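Phosphoheptose isomerase (Neisseria gonorrhoeae, PDB 5I01) catalyses the isomerization of sedoheptulose 7-phosphate to D-glycero-D-manno-heptose 7-phosphate, probably as a zinc-dependent homotetramer of the SIS family. Local coordinates at residues 16-19 / 20-24; 135-139 / 140-144; 157-160 / 161-165; 171-174 / 175-179. The protein carries 1 engineered substitution. One frame throughout, in Å; residues are numbered along the deposited sequence.

The four contacts are local and fall into two pairs. Contacts 1 and 4 are turns of two helices, 6-27 and 173-193, that pack together and meet the second subunit. Their centres lie about 10 Å apart. A salt bridge joins them, and contact 4 adds a neutral amide ligand of zinc. Contacts 2 and 3 sit where helices hand over to the neighbouring parallel strands 143-149 and 164-168. There the chemistry is helix ending, a beta turn and small apolar contacts, and D163 of contact 3 is hydrogen-bonded to H138 and V144 of contact 2. All four mix buried and exposed residues. Contacts 1 and 2 lie on opposite sides of the chain's centre, about 32 Å apart between centres.

Contact 1: residues 16-19 / 20-24; sequences ESIR and AKQEA
I18 and Q22 lie side by side on one flank of helix 6-27 and point the same way. The methyl CG2 of I18 does the touching, 3.8 Å from OE1 of Q22. This methyl, anti to the backbone N, is the branch of I18 that faces Q22. Q22 has CG anti to its carbonyl carbon (chi1 -70°) and then runs extended, which lays the flat amide alongside that methyl. The contact is van der Waals. S17 and K21 form the next pair, one helical turn apart. The aliphatic start of K21 covers a carbonyl, with CG 3.6 Å from O of S17. The chain then bends at its last torsion, and NZ ends 3.9 Å from OG of S17. The hydroxyl of S17 has its partner elsewhere, in E178 of helix 173-193. NZ of K21 makes a weak hydrogen bond to the backbone O of E178. Below the side chains runs the usual i to i+4 ladder. N of Q22 meets O of I18 at 3.0 Å. N of A20 meets O of E16 at 2.9 Å. The carboxylate of E16 forms a salt bridge with R175. On the second subunit, S17 and K21 each pack against the other's copy, and Q22 packs on I18. The two K21 amines come close there, so their like charges may disfavour full protonation of both. The chemistry thus serves two partners: E16 and S17, with the weak K21 bond, join helix 173-193, while S17, K21, I18 and Q22 all pack at the subunit interface.

Contact 2: residues 135-139 / 140-144; sequences KAAHE and RDMHV
The backbone of A137 to M142 closes helix 128-139 with a Schellman motif, with D141 at positive phi as the C-prime residue. N of M142 reaches back to O of A137 at 2.9 Å. N of D141 hydrogen-bonds to O of H138, also at 2.9 Å, but from above the carbonyl plane. One residue earlier, N of R140 makes an i to i+4 hydrogen bond to O of A136 at 3.0 Å. The reversal brings side chains from both sides of the turn together. CB of A137 is the common point. It lies 4.1 Å from CB of M142 and 4.0 Å from CG2 of V144. SD of M142 lies 4.0 Å from CA of A137. H138 and V144 cross at about a right angle. NE2 of H138 stands 4.0 Å from CG2 of V144, a plain van der Waals approach. The O of M142 sits at the ring edge, near the ring plane. CB of H138 points away from residues 140-144, but the ring end comes nearer, beside V144. NE2 finds its polar partner in OD2 of D163, whose OD1 accepts from N of V144. R140 leads away, and its guanidinium hydrogen-bonds to backbone oxygens of R109 and G112. The contact is the helix-to-strand turn of the beta-alpha-beta unit formed by strand 117-122, helix 128-139 and strand 143-149. A137 and M142 also pack on L118 of the neighbouring strand. The carbonyls of A136, A137 and H138 are used by the turn, while the imidazole of H138 and the start of the strand share one carboxylate. That carboxylate may raise the tendency of H138 to be protonated, though either form with a proton on NE2 fits the bond.

Contact 3: residues 157-160 / 161-165; sequences AMLK and DTDVL
L159, just before a type I beta turn from K160 to D163, meets D163 at the turn's end, and their side chains cross obliquely. The turn leads from helix 153-158 into strand 164-168, the last step of a beta-alpha-beta unit that starts at strand 143-149. Two hydrogen bonds shape it. N of D163 closes the turn on O of K160 at 3.2 Å, coming from above the carbonyl plane. The carboxylate of D163 answers in the other direction: OD2 takes N of K160 at 2.9 Å. This bond is bent (141° at the hydrogen), and the donor lies 44° out of the carboxylate plane. CG of D163 is anti to its carbonyl carbon (chi1 -59°), which lets OD2 reach back to N of K160. The same carboxylate also serves the neighbouring strand 143-149 at V144, and so joins this turn to it.

The apolar contacts come from L159. Its CB lies 4.0 Å from CB of D163, on the approach to the strand. L159 and L165 cross at about a right angle, and L165 packs onward against A146 and T148. The charges do not meet: NZ of K160 is 6.4 Å from OD2 of D163, while the aliphatic part of K160 packs on H138. The closest apolar approach between the two segments is CD1 of L159 to CB of L165, 3.7 Å.

Contact 4: residues 171-174 / 175-179; sequences PRTA and RIQEN. With ZN (zinc ion), chain H.
T173 and Q177 lie side by side, one helical turn apart, with CG2 of T173 3.9 Å from NE2 of Q177. The amide oxygen of Q177, OE1, binds the zinc ion at 2.0 Å. H63, E67 and H185 of the second subunit complete the metal site, which therefore spans two chains. Q177 has CG anti to its carbonyl carbon (chi1 -80°), the start of an extended chain that presents OE1 to the zinc. Its backbone is held too: N of Q177 hydrogen-bonds to O of T173 at 3.0 Å, almost straight (174°). This is the first turn of helix 173-193, with R172 at the N-cap position. N of I176 hydrogen-bonds to O of R172, and CG1 of I176 packs 3.3 Å from the same oxygen. Next to the zinc ligand, R175 grips E178 side-on with two nitrogens. NE of R175 meets OE1 of E178 at 2.9 Å, and NH1 meets OE2 at 2.7 Å on the syn side. The R175 chain bends at chi2 and chi3, which brings the guanidinium beside the E178 carboxylate. CB of A174 lies over one face of it. NH2 of R175 lies over one face of the R172 guanidinium; both arginines are near the E16 carboxylate, R172 only at long range. Further out, OE2 of E178 hydrogen-bonds to ND1 of H185 of the second subunit, a zinc ligand, which probably helps to orient that histidine. At the far end, N179 sends both N and ND2 to O of R175, from opposite faces of its carbonyl plane.

Contact 1: residues 16-19 / 20-24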
loop_
_atom_site.group_PDB
_atom_site.type_symbol
_atom_site.label_atom_id
_atom_site.label_comp_id
_atom_site.label_asym_id
_atom_site.label_seq_id
_atom_site.Cartn_x
_atom_site.Cartn_y
_atom_site.Cartn_z
ATOM N N GLU A 16 15.924 -28.370 -1.738
ATOM C CA GLU A 16 14.524 -28.482 -2.132
ATOM C C GLU A 16 14.151 -27.460 -3.212
ATOM O O GLU A 16 13.459 -27.810 -4.173
ATOM C CB GLU A 16 13.586 -28.368 -0.924
ATOM C CG GLU A 16 12.179 -28.899 -1.201
ATOM C CD GLU A 16 11.175 -28.614 -0.095
ATOM O OE1 GLU A 16 11.264 -27.540 0.533
ATOM O OE2 GLU A 16 10.273 -29.456 0.130
ATOM N N SER A 17 14.623 -26.218 -3.067
ATOM C CA SER A 17 14.344 -25.150 -4.047
ATOM C C SER A 17 14.996 -25.418 -5.402
ATOM O O SER A 17 14.394 -25.172 -6.439
ATOM C CB SER A 17 14.793 -23.781 -3.521
ATOM O OG SER A 17 14.310 -22.729 -4.361
ATOM N N ILE A 18 16.226 -25.920 -5.385
ATOM C CA ILE A 18 16.879 -26.391 -6.611
ATOM C C ILE A 18 16.066 -27.525 -7.264
ATOM O O ILE A 18 15.713 -27.412 -8.440
ATOM C CB ILE A 18 18.351 -26.808 -6.357
ATOM C CG1 ILE A 18 19.203 -25.558 -6.077
ATOM C CG2 ILE A 18 18.930 -27.571 -7.547
ATOM C CD1 ILE A 18 20.453 -25.830 -5.263
ATOM N N ARG A 19 15.749 -28.585 -6.505
ATOM C CA ARG A 19 14.939 -29.712 -7.030
ATOM C C ARG A 19 13.645 -29.240 -7.676
ATOM O O ARG A 19 13.296 -29.692 -8.764
ATOM C CB ARG A 19 14.573 -30.725 -5.933
ATOM C CG ARG A 19 15.722 -31.589 -5.435
ATOM C CD ARG A 19 15.226 -32.893 -4.839
ATOM N NE ARG A 19 14.221 -32.715 -3.787
ATOM C CZ ARG A 19 14.463 -32.332 -2.531
ATOM N NH1 ARG A 19 15.697 -32.039 -2.107
ATOM N NH2 ARG A 19 13.447 -32.242 -1.682
ATOM N N ALA A 20 12.948 -28.330 -6.992
ATOM C CA ALA A 20 11.670 -27.779 -7.471
ATOM C C ALA A 20 11.786 -27.070 -8.807
ATOM O O ALA A 20 10.900 -27.190 -9.644
ATOM C CB ALA A 20 11.071 -26.847 -6.440
ATOM N N LYS A 21 12.882 -26.346 -9.002
ATOM C CA LYS A 21 13.107 -25.613 -10.243
ATOM C C LYS A 21 13.567 -26.505 -11.389
ATOM O O LYS A 21 13.228 -26.243 -12.533
ATOM C CB LYS A 21 14.083 -24.447 -10.029
ATOM C CG LYS A 21 13.426 -23.241 -9.375
ATOM C CD LYS A 21 14.329 -22.021 -9.402
ATOM C CE LYS A 21 13.586 -20.776 -8.944
ATOM N NZ LYS A 21 12.986 -20.930 -7.590
ATOM N N GLN A 22 14.325 -27.553 -11.085
ATOM C CA GLN A 22 14.701 -28.545 -12.098
ATOM C C GLN A 22 13.488 -29.282 -12.708
ATOM O O GLN A 22 13.489 -29.598 -13.900
ATOM C CB GLN A 22 15.721 -29.532 -11.522
ATOM C CG GLN A 22 17.083 -28.895 -11.292
ATOM C CD GLN A 22 18.087 -29.807 -10.601
ATOM O OE1 GLN A 22 17.760 -30.515 -9.648
ATOM N NE2 GLN A 22 19.328 -29.776 -11.072
ATOM N N GLU A 23 12.455 -29.530 -11.903
ATOM C CA GLU A 23 11.229 -30.184 -12.380
ATOM C C GLU A 23 10.345 -29.242 -13.184
ATOM O O GLU A 23 9.850 -29.608 -14.246
ATOM C CB GLU A 23 10.426 -30.760 -11.209
ATOM C CG GLU A 23 11.151 -31.853 -10.424
ATOM C CD GLU A 23 11.491 -33.087 -11.255
ATOM O OE1 GLU A 23 10.679 -33.488 -12.127
ATOM O OE2 GLU A 23 12.578 -33.662 -11.022
ATOM N N ALA A 24 10.136 -28.033 -12.674
ATOM C CA ALA A 24 9.368 -27.013 -13.405
ATOM C C ALA A 24 10.005 -26.664 -14.756
ATOM O O ALA A 24 9.297 -26.338 -15.698
ATOM C CB ALA A 24 9.196 -25.759 -12.558
#

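Contact 2: residues 135-139 / 140-144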
loop_
_atom_site.group_PDB
_atom_site.type_symbol
_atom_site.label_atom_id
_atom_site.label_comp_id
_atom_site.label_asym_id
_atom_site.label_seq_id
_atom_site.Cartn_x
_atom_site.Cartn_y
_atom_site.Cartn_z
ATOM N N LYS A 135 -13.956 -15.274 -12.753
ATOM C CA LYS A 135 -15.320 -15.106 -13.270
ATOM C C LYS A 135 -15.509 -13.724 -13.895
ATOM O O LYS A 135 -15.897 -13.619 -15.063
ATOM C CB LYS A 135 -16.372 -15.362 -12.183
ATOM C CG LYS A 135 -16.612 -16.841 -11.922
ATOM C CD LYS A 135 -17.308 -17.084 -10.587
ATOM C CE LYS A 135 -17.444 -18.568 -10.273
ATOM N NZ LYS A 135 -17.557 -18.800 -8.810
ATOM N N ALA A 136 -15.196 -12.675 -13.138
ATOM C CA ALA A 136 -15.372 -11.303 -13.619
ATOM C C ALA A 136 -14.576 -11.017 -14.884
ATOM O O ALA A 136 -15.066 -10.318 -15.769
ATOM C CB ALA A 136 -15.001 -10.308 -12.542
ATOM N N ALA A 137 -13.356 -11.553 -14.956
ATOM C CA ALA A 137 -12.521 -11.442 -16.146
ATOM C C ALA A 137 -13.162 -12.157 -17.344
ATOM O O ALA A 137 -13.139 -11.636 -18.472
ATOM C CB ALA A 137 -11.137 -12.004 -15.878
ATOM N N HIS A 138 -13.734 -13.338 -17.106
ATOM C CA HIS A 138 -14.431 -14.048 -18.181
ATOM C C HIS A 138 -15.655 -13.263 -18.659
ATOM O O HIS A 138 -15.789 -13.028 -19.860
ATOM C CB HIS A 138 -14.781 -15.488 -17.793
ATOM C CG HIS A 138 -13.614 -16.428 -17.865
ATOM N ND1 HIS A 138 -13.522 -17.565 -17.090
ATOM C CD2 HIS A 138 -12.483 -16.393 -18.613
ATOM C CE1 HIS A 138 -12.391 -18.191 -17.359
ATOM N NE2 HIS A 138 -11.744 -17.504 -18.284
ATOM N N GLU A 139 -16.496 -12.812 -17.727
ATOM C CA GLU A 139 -17.658 -11.954 -18.049
ATOM C C GLU A 139 -17.288 -10.665 -18.811
ATOM O O GLU A 139 -18.081 -10.197 -19.630
ATOM C CB GLU A 139 -18.484 -11.634 -16.781
ATOM C CG GLU A 139 -19.355 -12.810 -16.319
ATOM C CD GLU A 139 -19.712 -12.821 -14.822
ATOM O OE1 GLU A 139 -19.040 -12.140 -14.005
ATOM O OE2 GLU A 139 -20.672 -13.547 -14.452
ATOM N N ARG A 140 -16.088 -10.120 -18.571
ATOM C CA ARG A 140 -15.585 -8.976 -19.355
ATOM C C ARG A 140 -14.859 -9.306 -20.655
ATOM O O ARG A 140 -14.319 -8.394 -21.281
ATOM C CB ARG A 140 -14.646 -8.092 -18.515
ATOM C CG ARG A 140 -15.337 -7.087 -17.630
ATOM C CD ARG A 140 -16.204 -6.087 -18.387
ATOM N NE ARG A 140 -17.184 -5.559 -17.452
ATOM C CZ ARG A 140 -16.942 -4.608 -16.559
ATOM N NH1 ARG A 140 -15.748 -4.021 -16.489
ATOM N NH2 ARG A 140 -17.911 -4.229 -15.736
ATOM N N ASP A 141 -14.839 -10.575 -21.067
ATOM C CA ASP A 141 -14.099 -11.015 -22.264
ATOM C C ASP A 141 -12.593 -10.687 -22.215
ATOM O O ASP A 141 -11.992 -10.221 -23.204
ATOM C CB ASP A 141 -14.767 -10.470 -23.539
ATOM C CG ASP A 141 -16.200 -10.941 -23.684
ATOM O OD1 ASP A 141 -16.434 -12.168 -23.778
ATOM O OD2 ASP A 141 -17.099 -10.086 -23.704
ATOM N N MET A 142 -12.012 -10.932 -21.039
ATOM C CA MET A 142 -10.574 -10.835 -20.808
ATOM C C MET A 142 -10.003 -12.248 -20.766
ATOM O O MET A 142 -10.682 -13.183 -20.343
ATOM C CB MET A 142 -10.280 -10.169 -19.459
ATOM C CG MET A 142 -10.719 -8.724 -19.305
ATOM S SD MET A 142 -10.678 -8.189 -17.569
ATOM C CE MET A 142 -8.950 -8.342 -17.164
ATOM N N HIS A 143 -8.746 -12.392 -21.171
ATOM C CA HIS A 143 -8.040 -13.674 -21.080
ATOM C C HIS A 143 -7.351 -13.765 -19.724
ATOM O O HIS A 143 -7.072 -12.741 -19.103
ATOM C CB HIS A 143 -7.042 -13.812 -22.220
ATOM C CG HIS A 143 -7.624 -13.497 -23.563
ATOM N ND1 HIS A 143 -8.750 -14.124 -24.049
ATOM C CD2 HIS A 143 -7.250 -12.607 -24.512
ATOM C CE1 HIS A 143 -9.041 -13.641 -25.244
ATOM N NE2 HIS A 143 -8.143 -12.721 -25.551
ATOM N N VAL A 144 -7.088 -14.983 -19.262
ATOM C CA VAL A 144 -6.563 -15.207 -17.909
ATOM C C VAL A 144 -5.240 -15.963 -17.971
ATOM O O VAL A 144 -5.070 -16.854 -18.802
ATOM C CB VAL A 144 -7.593 -15.941 -17.011
ATOM C CG1 VAL A 144 -7.046 -16.223 -15.614
ATOM C CG2 VAL A 144 -8.850 -15.098 -16.887
#

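Contact 3: residues 157-160 / 161-165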
loop_
_atom_site.group_PDB
_atom_site.type_symbol
_atom_site.label_atom_id
_atom_site.label_comp_id
_atom_site.label_asym_id
_atom_site.label_seq_id
_atom_site.Cartn_x
_atom_site.Cartn_y
_atom_site.Cartn_z
ATOM N N ALA A 157 -9.178 -25.985 -13.136
ATOM C CA ALA A 157 -10.440 -26.538 -13.661
ATOM C C ALA A 157 -11.287 -25.513 -14.424
ATOM O O ALA A 157 -11.975 -25.869 -15.367
ATOM C CB ALA A 157 -11.267 -27.160 -12.533
ATOM N N MET A 158 -11.194 -24.247 -14.026
ATOM C CA MET A 158 -12.076 -23.167 -14.485
ATOM C C MET A 158 -11.675 -22.495 -15.810
ATOM O O MET A 158 -12.471 -21.748 -16.367
ATOM C CB MET A 158 -12.128 -22.108 -13.370
ATOM C CG MET A 158 -13.343 -21.194 -13.310
ATOM S SD MET A 158 -13.217 -19.886 -12.047
ATOM C CE MET A 158 -12.103 -20.598 -10.842
ATOM N N LEU A 159 -10.479 -22.760 -16.328
ATOM C CA LEU A 159 -9.940 -21.989 -17.475
ATOM C C LEU A 159 -10.490 -22.368 -18.870
ATOM O O LEU A 159 -10.655 -23.542 -19.190
ATOM C CB LEU A 159 -8.411 -22.102 -17.517
ATOM C CG LEU A 159 -7.603 -21.768 -16.252
ATOM C CD1 LEU A 159 -6.118 -21.784 -16.577
ATOM C CD2 LEU A 159 -8.002 -20.432 -15.639
ATOM N N LYS A 160 -10.732 -21.358 -19.703
ATOM C CA LYS A 160 -11.061 -21.566 -21.118
ATOM C C LYS A 160 -9.817 -21.966 -21.932
ATOM O O LYS A 160 -8.686 -21.834 -21.461
ATOM C CB LYS A 160 -11.644 -20.287 -21.736
ATOM C CG LYS A 160 -12.887 -19.714 -21.070
ATOM C CD LYS A 160 -13.410 -18.553 -21.911
ATOM C CE LYS A 160 -14.522 -17.748 -21.243
ATOM N NZ LYS A 160 -15.604 -18.590 -20.655
ATOM N N ASP A 161 -10.046 -22.439 -23.159
ATOM C CA ASP A 161 -8.973 -22.748 -24.137
ATOM C C ASP A 161 -7.972 -21.613 -24.331
ATOM O O ASP A 161 -6.777 -21.853 -24.466
ATOM C CB ASP A 161 -9.573 -23.074 -25.533
ATOM C CG ASP A 161 -9.746 -24.569 -25.780
ATOM O OD1 ASP A 161 -8.787 -25.337 -25.533
ATOM O OD2 ASP A 161 -10.833 -24.973 -26.257
ATOM N N THR A 162 -8.485 -20.385 -24.375
ATOM C CA THR A 162 -7.686 -19.176 -24.635
ATOM C C THR A 162 -6.898 -18.632 -23.422
ATOM O O THR A 162 -6.187 -17.635 -23.553
ATOM C CB THR A 162 -8.594 -18.051 -25.178
ATOM O OG1 THR A 162 -9.763 -17.939 -24.355
ATOM C CG2 THR A 162 -9.028 -18.353 -26.599
ATOM N N ASP A 163 -7.035 -19.266 -22.257
ATOM C CA ASP A 163 -6.260 -18.908 -21.068
ATOM C C ASP A 163 -4.985 -19.762 -21.010
ATOM O O ASP A 163 -4.840 -20.719 -21.768
ATOM C CB ASP A 163 -7.094 -19.135 -19.793
ATOM C CG ASP A 163 -8.408 -18.329 -19.764
ATOM O OD1 ASP A 163 -8.488 -17.210 -20.321
ATOM O OD2 ASP A 163 -9.367 -18.816 -19.134
ATOM N N VAL A 164 -4.076 -19.420 -20.098
ATOM C CA VAL A 164 -2.794 -20.125 -19.939
ATOM C C VAL A 164 -2.578 -20.480 -18.469
ATOM O O VAL A 164 -2.605 -19.607 -17.609
ATOM C CB VAL A 164 -1.604 -19.276 -20.450
ATOM C CG1 VAL A 164 -0.279 -20.006 -20.246
ATOM C CG2 VAL A 164 -1.787 -18.929 -21.919
ATOM N N LEU A 165 -2.364 -21.764 -18.194
ATOM C CA LEU A 165 -2.148 -22.248 -16.835
ATOM C C LEU A 165 -0.671 -22.446 -16.650
ATOM O O LEU A 165 -0.056 -23.181 -17.414
ATOM C CB LEU A 165 -2.869 -23.580 -16.596
ATOM C CG LEU A 165 -2.666 -24.251 -15.227
ATOM C CD1 LEU A 165 -3.166 -23.371 -14.093
ATOM C CD2 LEU A 165 -3.348 -25.606 -15.195
#

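Contact 4: residues 171-174 / 175-179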
loop_
_atom_site.group_PDB
_atom_site.type_symbol
_atom_site.label_atom_id
_atom_site.label_comp_id
_atom_site.label_asym_id
_atom_site.label_seq_id
_atom_site.Cartn_x
_atom_site.Cartn_y
_atom_site.Cartn_z
ATOM N N PRO A 171 4.198 -29.513 -3.651
ATOM C CA PRO A 171 3.292 -29.372 -2.505
ATOM C C PRO A 171 3.467 -28.104 -1.644
ATOM O O PRO A 171 2.482 -27.527 -1.180
ATOM C CB PRO A 171 3.614 -30.615 -1.657
ATOM C CG PRO A 171 4.991 -30.997 -2.037
ATOM C CD PRO A 171 5.052 -30.708 -3.505
ATOM N N ARG A 172 4.709 -27.726 -1.380
ATOM C CA ARG A 172 5.025 -26.640 -0.445
ATOM C C ARG A 172 4.885 -25.201 -1.014
ATOM O O ARG A 172 5.508 -24.823 -2.022
ATOM C CB ARG A 172 6.417 -26.873 0.146
ATOM C CG ARG A 172 6.622 -26.266 1.514
ATOM C CD ARG A 172 7.920 -26.757 2.135
ATOM N NE ARG A 172 8.320 -25.981 3.311
ATOM C CZ ARG A 172 9.350 -26.275 4.104
ATOM N NH1 ARG A 172 10.112 -27.335 3.865
ATOM N NH2 ARG A 172 9.619 -25.497 5.149
ATOM N N THR A 173 4.049 -24.421 -0.331
ATOM C CA THR A 173 3.787 -23.007 -0.618
ATOM C C THR A 173 5.031 -22.151 -0.887
ATOM O O THR A 173 5.092 -21.434 -1.880
ATOM C CB THR A 173 3.024 -22.401 0.572
ATOM O OG1 THR A 173 1.925 -23.264 0.897
ATOM C CG2 THR A 173 2.494 -20.994 0.251
ATOM N N ALA A 174 6.012 -22.233 0.012
ATOM C CA ALA A 174 7.265 -21.510 -0.132
ATOM C C ALA A 174 7.970 -21.815 -1.464
ATOM O O ALA A 174 8.420 -20.906 -2.144
ATOM C CB ALA A 174 8.183 -21.799 1.049
ATOM N N ARG A 175 8.029 -23.083 -1.855
ATOM C CA ARG A 175 8.650 -23.454 -3.138
ATOM C C ARG A 175 7.835 -22.957 -4.339
ATOM O O ARG A 175 8.397 -22.602 -5.372
ATOM C CB ARG A 175 8.819 -24.970 -3.233
ATOM C CG ARG A 175 9.664 -25.579 -2.121
ATOM C CD ARG A 175 11.115 -25.180 -2.225
ATOM N NE ARG A 175 11.429 -23.942 -1.528
ATOM C CZ ARG A 175 11.590 -23.811 -0.209
ATOM N NH1 ARG A 175 11.892 -22.616 0.298
ATOM N NH2 ARG A 175 11.458 -24.843 0.616
ATOM N N ILE A 176 6.514 -22.927 -4.198
ATOM C CA ILE A 176 5.632 -22.454 -5.264
ATOM C C ILE A 176 5.821 -20.948 -5.503
ATOM O O ILE A 176 5.977 -20.535 -6.649
ATOM C CB ILE A 176 4.153 -22.789 -4.970
ATOM C CG1 ILE A 176 3.949 -24.309 -4.939
ATOM C CG2 ILE A 176 3.238 -22.185 -6.027
ATOM C CD1 ILE A 176 2.806 -24.746 -4.057
ATOM N N GLN A 177 5.813 -20.147 -4.437
ATOM C CA GLN A 177 6.087 -18.700 -4.541
ATOM C C GLN A 177 7.414 -18.424 -5.248
ATOM O O GLN A 177 7.476 -17.579 -6.126
ATOM C CB GLN A 177 6.085 -18.018 -3.161
ATOM C CG GLN A 177 4.692 -17.712 -2.627
ATOM C CD GLN A 177 4.627 -17.482 -1.105
ATOM O OE1 GLN A 177 5.649 -17.436 -0.399
ATOM N NE2 GLN A 177 3.401 -17.342 -0.595
ATOM N N GLU A 178 8.458 -19.159 -4.873
ATOM C CA GLU A 178 9.803 -18.970 -5.434
ATOM C C GLU A 178 9.873 -19.269 -6.930
ATOM O O GLU A 178 10.591 -18.582 -7.657
ATOM C CB GLU A 178 10.813 -19.829 -4.689
ATOM C CG GLU A 178 11.033 -19.376 -3.254
ATOM C CD GLU A 178 11.609 -20.460 -2.354
ATOM O OE1 GLU A 178 12.096 -21.497 -2.877
ATOM O OE2 GLU A 178 11.568 -20.275 -1.106
ATOM N N ASN A 179 9.147 -20.300 -7.373
ATOM C CA ASN A 179 8.986 -20.593 -8.805
ATOM C C ASN A 179 8.121 -19.523 -9.508
ATOM O O ASN A 179 8.383 -19.165 -10.654
ATOM C CB ASN A 179 8.390 -22.000 -9.033
ATOM C CG ASN A 179 9.404 -23.105 -8.831
ATOM O OD1 ASN A 179 9.793 -23.797 -9.775
ATOM N ND2 ASN A 179 9.852 -23.271 -7.600
HETATM ZN ZN ZN H . 6.250 -16.819 1.411
#